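Local atomic coordinates of probable dipeptidase (Pseudomonas aeruginosa, PDB entry 3B40), a protein that probably acts as a metal-dependent dipeptidase of the membrane dipeptidase (M19) family, splitting the peptide bond of dipeptides. Residues Gly259-Gln263 with Asn399-Ala403; Arg272-Lys276 with Leu327-Pro331. The protein carries 11 engineered substitutions. One frame throughout, in Å; residues are numbered along the deposited sequence.

Contact 1. Residues Gly259-Gln263 with Asn399-Ala403; sequences GGVIQ and NFLRA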
ATOM      1  N   GLY A 259      -2.769  -3.290  18.848  1.00 15.47           N
ATOM      2  CA  GLY A 259      -3.823  -4.233  18.480  1.00 15.01           C
ATOM      3  C   GLY A 259      -3.988  -4.342  16.978  1.00 14.60           C
ATOM      4  O   GLY A 259      -4.933  -4.953  16.507  1.00 15.02           O
ATOM      5  N   GLY A 260      -3.032  -3.785  16.227  1.00 14.04           N
ATOM      6  CA  GLY A 260      -3.198  -3.595  14.803  1.00 13.75           C
ATOM      7  C   GLY A 260      -2.647  -4.697  13.918  1.00 13.18           C
ATOM      8  O   GLY A 260      -2.420  -5.823  14.384  1.00 13.05           O
ATOM      9  N   VAL A 261      -2.417  -4.379  12.637  1.00 12.66           N
ATOM     10  CA  VAL A 261      -2.050  -5.428  11.663  1.00 12.05           C
ATOM     11  C   VAL A 261      -1.013  -4.941  10.673  1.00 12.09           C
ATOM     12  O   VAL A 261      -1.081  -3.809  10.195  1.00 11.29           O
ATOM     13  CB  VAL A 261      -3.303  -5.998  10.843  1.00 12.33           C
ATOM     14  CG1 VAL A 261      -2.884  -7.177  10.002  1.00 11.07           C
ATOM     15  CG2 VAL A 261      -4.430  -6.444  11.768  1.00 13.55           C
ATOM     16  N   ILE A 262      -0.066  -5.823  10.345  1.00 12.60           N
ATOM     17  CA  ILE A 262       0.944  -5.561   9.315  1.00 12.79           C
ATOM     18  C   ILE A 262       0.529  -6.333   8.076  1.00 11.70           C
ATOM     19  O   ILE A 262       0.551  -7.558   8.056  1.00 11.78           O
ATOM     20  CB  ILE A 262       2.356  -5.971   9.785  1.00 12.70           C
ATOM     21  CG1 ILE A 262       2.731  -5.155  11.029  1.00 16.16           C
ATOM     22  CG2 ILE A 262       3.401  -5.709   8.691  1.00 12.85           C
ATOM     23  CD1 ILE A 262       3.468  -5.923  12.051  1.00 14.97           C
ATOM     24  N   GLN A 263       0.084  -5.607   7.062  1.00 12.23           N
ATOM     25  CA  GLN A 263      -0.409  -6.263   5.847  1.00 13.01           C
ATOM     26  C   GLN A 263       0.779  -6.383   4.898  1.00 12.82           C
ATOM     27  O   GLN A 263       1.157  -5.414   4.242  1.00 13.51           O
ATOM     28  CB  GLN A 263      -1.579  -5.475   5.239  1.00 12.07           C
ATOM     29  CG  GLN A 263      -2.788  -5.325   6.193  1.00 13.51           C
ATOM     30  CD  GLN A 263      -3.832  -6.445   6.067  1.00 13.86           C
ATOM     31  OE1 GLN A 263      -4.378  -6.904   7.071  1.00 12.98           O
ATOM     32  NE2 GLN A 263      -4.113  -6.871   4.842  1.00  6.54           N
ATOM     33  N   ASN A 399      -7.973 -10.624  10.460  1.00 12.85           N
ATOM     34  CA  ASN A 399      -7.252  -9.738  11.378  1.00 12.98           C
ATOM     35  C   ASN A 399      -7.584  -8.285  11.110  1.00 12.20           C
ATOM     36  O   ASN A 399      -7.855  -7.505  12.051  1.00 11.74           O
ATOM     37  CB  ASN A 399      -5.748  -9.963  11.234  1.00 12.69           C
ATOM     38  CG  ASN A 399      -5.296 -11.311  11.755  1.00 13.04           C
ATOM     39  OD1 ASN A 399      -5.894 -11.862  12.681  1.00 12.97           O
ATOM     40  ND2 ASN A 399      -4.191 -11.834  11.197  1.00 11.36           N
ATOM     41  N   PHE A 400      -7.558  -7.911   9.827  1.00 11.52           N
ATOM     42  CA  PHE A 400      -7.929  -6.544   9.424  1.00 11.28           C
ATOM     43  C   PHE A 400      -9.333  -6.188   9.883  1.00 10.90           C
ATOM     44  O   PHE A 400      -9.561  -5.093  10.385  1.00  9.88           O
ATOM     45  CB  PHE A 400      -7.770  -6.298   7.908  1.00 10.73           C
ATOM     46  CG  PHE A 400      -8.100  -4.874   7.481  1.00 11.48           C
ATOM     47  CD1 PHE A 400      -7.092  -3.918   7.346  1.00 12.33           C
ATOM     48  CD2 PHE A 400      -9.412  -4.493   7.217  1.00 11.80           C
ATOM     49  CE1 PHE A 400      -7.389  -2.618   6.939  1.00 12.57           C
ATOM     50  CE2 PHE A 400      -9.717  -3.171   6.828  1.00 13.74           C
ATOM     51  CZ  PHE A 400      -8.702  -2.252   6.681  1.00 11.15           C
ATOM     52  N   LEU A 401     -10.288  -7.092   9.658  1.00 11.62           N
ATOM     53  CA  LEU A 401     -11.678  -6.833  10.031  1.00 11.59           C
ATOM     54  C   LEU A 401     -11.842  -6.667  11.553  1.00 12.37           C
ATOM     55  O   LEU A 401     -12.613  -5.834  11.984  1.00 11.41           O
ATOM     56  CB  LEU A 401     -12.576  -7.952   9.517  1.00 12.46           C
ATOM     57  CG  LEU A 401     -12.704  -8.129   7.989  1.00 13.78           C
ATOM     58  CD1 LEU A 401     -13.548  -9.354   7.647  1.00 16.45           C
ATOM     59  CD2 LEU A 401     -13.294  -6.871   7.331  1.00 14.04           C
ATOM     60  N   ARG A 402     -11.105  -7.450  12.359  1.00 13.34           N
ATOM     61  CA  ARG A 402     -11.141  -7.295  13.841  1.00 13.83           C
ATOM     62  C   ARG A 402     -10.641  -5.904  14.221  1.00 14.33           C
ATOM     63  O   ARG A 402     -11.298  -5.150  14.967  1.00 14.73           O
ATOM     64  CB  ARG A 402     -10.246  -8.337  14.539  1.00 13.22           C
ATOM     65  CG  ARG A 402     -10.175  -8.242  16.118  1.00 14.31           C
ATOM     66  CD  ARG A 402      -8.897  -8.889  16.676  1.00 13.68           C
ATOM     67  NE  ARG A 402      -7.678  -8.136  16.315  1.00 16.68           N
ATOM     68  CZ  ARG A 402      -6.644  -8.603  15.598  1.00 16.13           C
ATOM     69  NH1 ARG A 402      -5.604  -7.806  15.351  1.00 16.25           N
ATOM     70  NH2 ARG A 402      -6.635  -9.846  15.114  1.00 14.20           N
ATOM     71  N   ALA A 403      -9.460  -5.571  13.721  1.00 13.75           N
ATOM     72  CA  ALA A 403      -8.844  -4.269  14.056  1.00 13.84           C
ATOM     73  C   ALA A 403      -9.747  -3.113  13.614  1.00 13.98           C
ATOM     74  O   ALA A 403      -9.896  -2.128  14.328  1.00 13.37           O
ATOM     75  CB  ALA A 403      -7.468  -4.153  13.402  1.00 13.86           C
TER
HETATM   76  O   HOH W   1      -7.461  -5.536  17.018  1.00 13.86           O
HETATM   77  O   HOH W   2      -5.960  -9.310   7.819  1.00 13.61           O
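Asn399 presses its CB against CG2 of Val261, 3.8 Å away, where helix 389-409 passes the start of strand 261-265 in the TIM barrel of this M19-family protein. The two side chains cross at about a right angle. Val261 holds CG1 anti to its backbone N (chi1 -173°), which leaves CG2 beside that N and lets it rest on the helix backbone, 3.6 Å from Asn399 O. The amide of Asn399 serves another part of the barrel: ND2 donates to Ile351 O and to Val354 O, in the run that leads into and begins strand 354-357. Phe400 meets Gln263 through its CB, 3.5 Å from Gln263 OE1, which lies at the ring's edge; amide and ring are nearly perpendicular. Water 2 joins the same pair by polar means, donating to Gln263 OE1 (3.0 Å) and accepting from Phe400 N (2.9 Å). Beyond this, the Phe400 ring meets that of Phe25 on strand 25-29. Arg402 carries the direct hydrogen bond across the contact, NH1 to Gly259 O at 3.2 Å and 162°. The acceptor lies in the guanidinium plane, whereas the donor stands 40° out of the carbonyl plane. Gly259 closes helix 249-257 in a Schellman motif, and its carbonyl O also receives a bond from water 1, which in turn accepts from Arg402 NE. NH2 donates to Asp352 O and weakly to Asn399 OD1; together these bonds from NE, NH1 and NH2 would limit the group's rotation. Asn399 O lies over one guanidinium face. Ala403, one turn on from Asn399, puts its CB 4.1 Å from both Gly259 O, at the end of helix 249-257, and Val261 CG2.

Contact 2. Residues Arg272-Lys276 with Leu327-Pro331; sequences RPLSK and LEEEP
The carboxylate of Glu330 is gripped at both oxygens by Ser275. Ser275 N donates to Glu330 OE2 at 2.9 Å and 160°, arriving on the syn side but 32° out of the carboxylate plane, while Ser275 OG gives its proton to the syn lone pair of OE1 at 2.7 Å. The guanidinium of Arg272 is the second flat group: Pro331 O approaches it obliquely, 3.7 Å from NH1, and water 4 sits in plane at its edge. That water accepts from Arg272 NH1 and donates to both Glu330 OE2 and Pro331 O, so it bridges opposite charges, Arg272 NH1 and Glu330 OE2 being 5.5 Å apart. Water 3 donates to both Arg272 O and Glu330 OE2. Glu330 runs out extended at chi1 (175°) and turns at chi2, swinging the carboxylate onto the serine; its CG packs 3.9 Å from Leu274 CD2. Deeper in, Leu274 CD1 meets Leu327 CD2 at 4.0 Å, the side chains crossing at about a right angle. Arg272 NH2 has its salt bridge with Glu337, and Glu330 OE1 takes a further bond from Thr278 OG1. Ser275 sits at the N-cap position of helix 276-288, but its hydroxyl bonds Glu330 rather than capping the helix. Glu330 thus brings negative charge to the helix's first turn, where the helix dipole and five hydrogen bonds would be expected to favour ionisation.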
ATOM      1  N   ARG A 272      12.958  -9.175  -2.183  1.00 15.70           N
ATOM      2  CA  ARG A 272      14.255  -9.699  -2.591  1.00 16.54           C
ATOM      3  C   ARG A 272      15.240  -8.548  -2.872  1.00 16.15           C
ATOM      4  O   ARG A 272      14.916  -7.674  -3.678  1.00 16.19           O
ATOM      5  CB  ARG A 272      14.091 -10.526  -3.859  1.00 15.96           C
ATOM      6  CG  ARG A 272      15.395 -11.119  -4.360  1.00 19.50           C
ATOM      7  CD  ARG A 272      15.228 -11.760  -5.729  1.00 17.32           C
ATOM      8  NE  ARG A 272      14.534 -13.031  -5.639  1.00 21.16           N
ATOM      9  CZ  ARG A 272      14.201 -13.767  -6.692  1.00 22.32           C
ATOM     10  NH1 ARG A 272      14.511 -13.336  -7.902  1.00 22.90           N
ATOM     11  NH2 ARG A 272      13.544 -14.924  -6.537  1.00 23.24           N
ATOM     12  N   PRO A 273      16.433  -8.559  -2.228  1.00 16.55           N
ATOM     13  CA  PRO A 273      17.489  -7.573  -2.520  1.00 17.48           C
ATOM     14  C   PRO A 273      17.919  -7.640  -4.002  1.00 18.15           C
ATOM     15  O   PRO A 273      17.968  -8.720  -4.563  1.00 19.32           O
ATOM     16  CB  PRO A 273      18.661  -7.995  -1.613  1.00 17.49           C
ATOM     17  CG  PRO A 273      18.104  -8.969  -0.629  1.00 18.17           C
ATOM     18  CD  PRO A 273      16.815  -9.510  -1.164  1.00 16.63           C
ATOM     19  N   LEU A 274      18.210  -6.501  -4.619  1.00 18.53           N
ATOM     20  CA  LEU A 274      18.589  -6.467  -6.030  1.00 19.23           C
ATOM     21  C   LEU A 274      19.808  -7.346  -6.292  1.00 19.90           C
ATOM     22  O   LEU A 274      20.785  -7.322  -5.526  1.00 20.32           O
ATOM     23  CB  LEU A 274      18.881  -5.031  -6.479  1.00 18.98           C
ATOM     24  CG  LEU A 274      17.721  -4.018  -6.432  1.00 19.09           C
ATOM     25  CD1 LEU A 274      18.221  -2.617  -6.808  1.00 18.73           C
ATOM     26  CD2 LEU A 274      16.545  -4.397  -7.318  1.00 19.06           C
ATOM     27  N   SER A 275      19.724  -8.146  -7.354  1.00 20.77           N
ATOM     28  CA  SER A 275      20.816  -9.027  -7.783  1.00 21.36           C
ATOM     29  C   SER A 275      22.018  -8.219  -8.249  1.00 21.99           C
ATOM     30  O   SER A 275      21.873  -7.069  -8.676  1.00 22.59           O
ATOM     31  CB  SER A 275      20.353  -9.948  -8.906  1.00 20.88           C
ATOM     32  OG  SER A 275      20.002  -9.196 -10.055  1.00 21.10           O
ATOM     33  N   LYS A 276      23.204  -8.822  -8.170  1.00 23.05           N
ATOM     34  CA  LYS A 276      24.446  -8.134  -8.559  1.00 24.24           C
ATOM     35  C   LYS A 276      24.446  -7.550  -9.982  1.00 24.36           C
ATOM     36  O   LYS A 276      24.900  -6.405 -10.177  1.00 24.02           O
ATOM     37  CB  LYS A 276      25.690  -9.011  -8.301  1.00 24.34           C
ATOM     38  CG  LYS A 276      27.002  -8.232  -8.304  1.00 26.73           C
ATOM     39  CD  LYS A 276      26.917  -7.034  -7.352  1.00 29.57           C
ATOM     40  CE  LYS A 276      28.293  -6.625  -6.817  1.00 30.57           C
ATOM     41  NZ  LYS A 276      29.008  -5.719  -7.743  1.00 32.68           N
ATOM     42  N   LEU A 327      15.654  -1.215 -13.312  1.00 23.31           N
ATOM     43  CA  LEU A 327      14.874  -1.892 -12.275  1.00 22.92           C
ATOM     44  C   LEU A 327      13.870  -2.847 -12.901  1.00 24.14           C
ATOM     45  O   LEU A 327      13.642  -3.956 -12.379  1.00 23.08           O
ATOM     46  CB  LEU A 327      14.150  -0.879 -11.379  1.00 22.71           C
ATOM     47  CG  LEU A 327      15.029  -0.022 -10.459  1.00 21.69           C
ATOM     48  CD1 LEU A 327      14.162   0.832  -9.561  1.00 21.98           C
ATOM     49  CD2 LEU A 327      15.991  -0.853  -9.610  1.00 19.61           C
ATOM     50  N   GLU A 328      13.287  -2.421 -14.033  1.00 25.13           N
ATOM     51  CA  GLU A 328      12.333  -3.239 -14.778  1.00 26.53           C
ATOM     52  C   GLU A 328      12.942  -4.569 -15.231  1.00 26.33           C
ATOM     53  O   GLU A 328      12.214  -5.538 -15.417  1.00 27.00           O
ATOM     54  CB  GLU A 328      11.720  -2.461 -15.960  1.00 27.31           C
ATOM     55  CG  GLU A 328      10.308  -1.904 -15.669  1.00 31.80           C
ATOM     56  CD  GLU A 328      10.219  -0.364 -15.673  1.00 38.99           C
ATOM     57  OE1 GLU A 328      10.751   0.260 -16.631  1.00 40.97           O
ATOM     58  OE2 GLU A 328       9.586   0.223 -14.736  1.00 40.74           O
ATOM     59  N   GLU A 329      14.270  -4.634 -15.343  1.00 25.92           N
ATOM     60  CA  GLU A 329      14.969  -5.846 -15.799  1.00 26.20           C
ATOM     61  C   GLU A 329      15.334  -6.815 -14.674  1.00 25.07           C
ATOM     62  O   GLU A 329      15.767  -7.949 -14.939  1.00 24.72           O
ATOM     63  CB  GLU A 329      16.261  -5.497 -16.551  1.00 25.76           C
ATOM     64  CG  GLU A 329      16.112  -4.678 -17.827  1.00 28.12           C
ATOM     65  CD  GLU A 329      17.485  -4.293 -18.423  1.00 29.91           C
ATOM     66  OE1 GLU A 329      18.178  -5.204 -18.945  1.00 36.18           O
ATOM     67  OE2 GLU A 329      17.878  -3.095 -18.376  1.00 33.43           O
ATOM     68  N   GLU A 330      15.222  -6.365 -13.425  1.00 23.65           N
ATOM     69  CA  GLU A 330      15.491  -7.240 -12.289  1.00 22.63           C
ATOM     70  C   GLU A 330      14.508  -8.405 -12.349  1.00 22.11           C
ATOM     71  O   GLU A 330      13.290  -8.172 -12.398  1.00 21.58           O
ATOM     72  CB  GLU A 330      15.323  -6.475 -10.961  1.00 22.03           C
ATOM     73  CG  GLU A 330      15.468  -7.343  -9.689  1.00 22.48           C
ATOM     74  CD  GLU A 330      16.856  -7.916  -9.445  1.00 23.51           C
ATOM     75  OE1 GLU A 330      17.751  -7.815 -10.321  1.00 25.53           O
ATOM     76  OE2 GLU A 330      17.063  -8.497  -8.358  1.00 24.42           O
ATOM     77  N   PRO A 331      15.016  -9.654 -12.412  1.00 21.75           N
ATOM     78  CA  PRO A 331      14.095 -10.804 -12.273  1.00 21.25           C
ATOM     79  C   PRO A 331      13.177 -10.637 -11.040  1.00 21.28           C
ATOM     80  O   PRO A 331      13.672 -10.348  -9.958  1.00 21.45           O
ATOM     81  CB  PRO A 331      15.050 -11.997 -12.083  1.00 21.17           C
ATOM     82  CG  PRO A 331      16.278 -11.584 -12.926  1.00 21.99           C
ATOM     83  CD  PRO A 331      16.413 -10.083 -12.640  1.00 21.83           C
TER
HETATM   84  O   HOH W   3      14.616  -8.046  -6.393  1.00 15.57           O
HETATM   85  O   HOH W   4      16.287 -11.129  -8.718  1.00 30.09           O

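In the fold
Both contacts lie in the M19-family part of the chain, and the segments of contact 2 fall between those of contact 1. Strand 261-265 begins in contact 1 and leads through the short helix 268-271 to the loop 272-276 of contact 2. Their centres are 31 Å apart and the nearest atoms about 14 Å, so neither touches the other. Contact 1 is buried, joining the barrel to its C-terminal helix, with the side chain of Arg402 about 6 Å from a bound cadmium ion. Contact 2 lies at the surface, its centre about 20 Å from that of the chain, and connects the start of helix 276-288 with the C-terminal part of helix 313-328 and the chain beyond it.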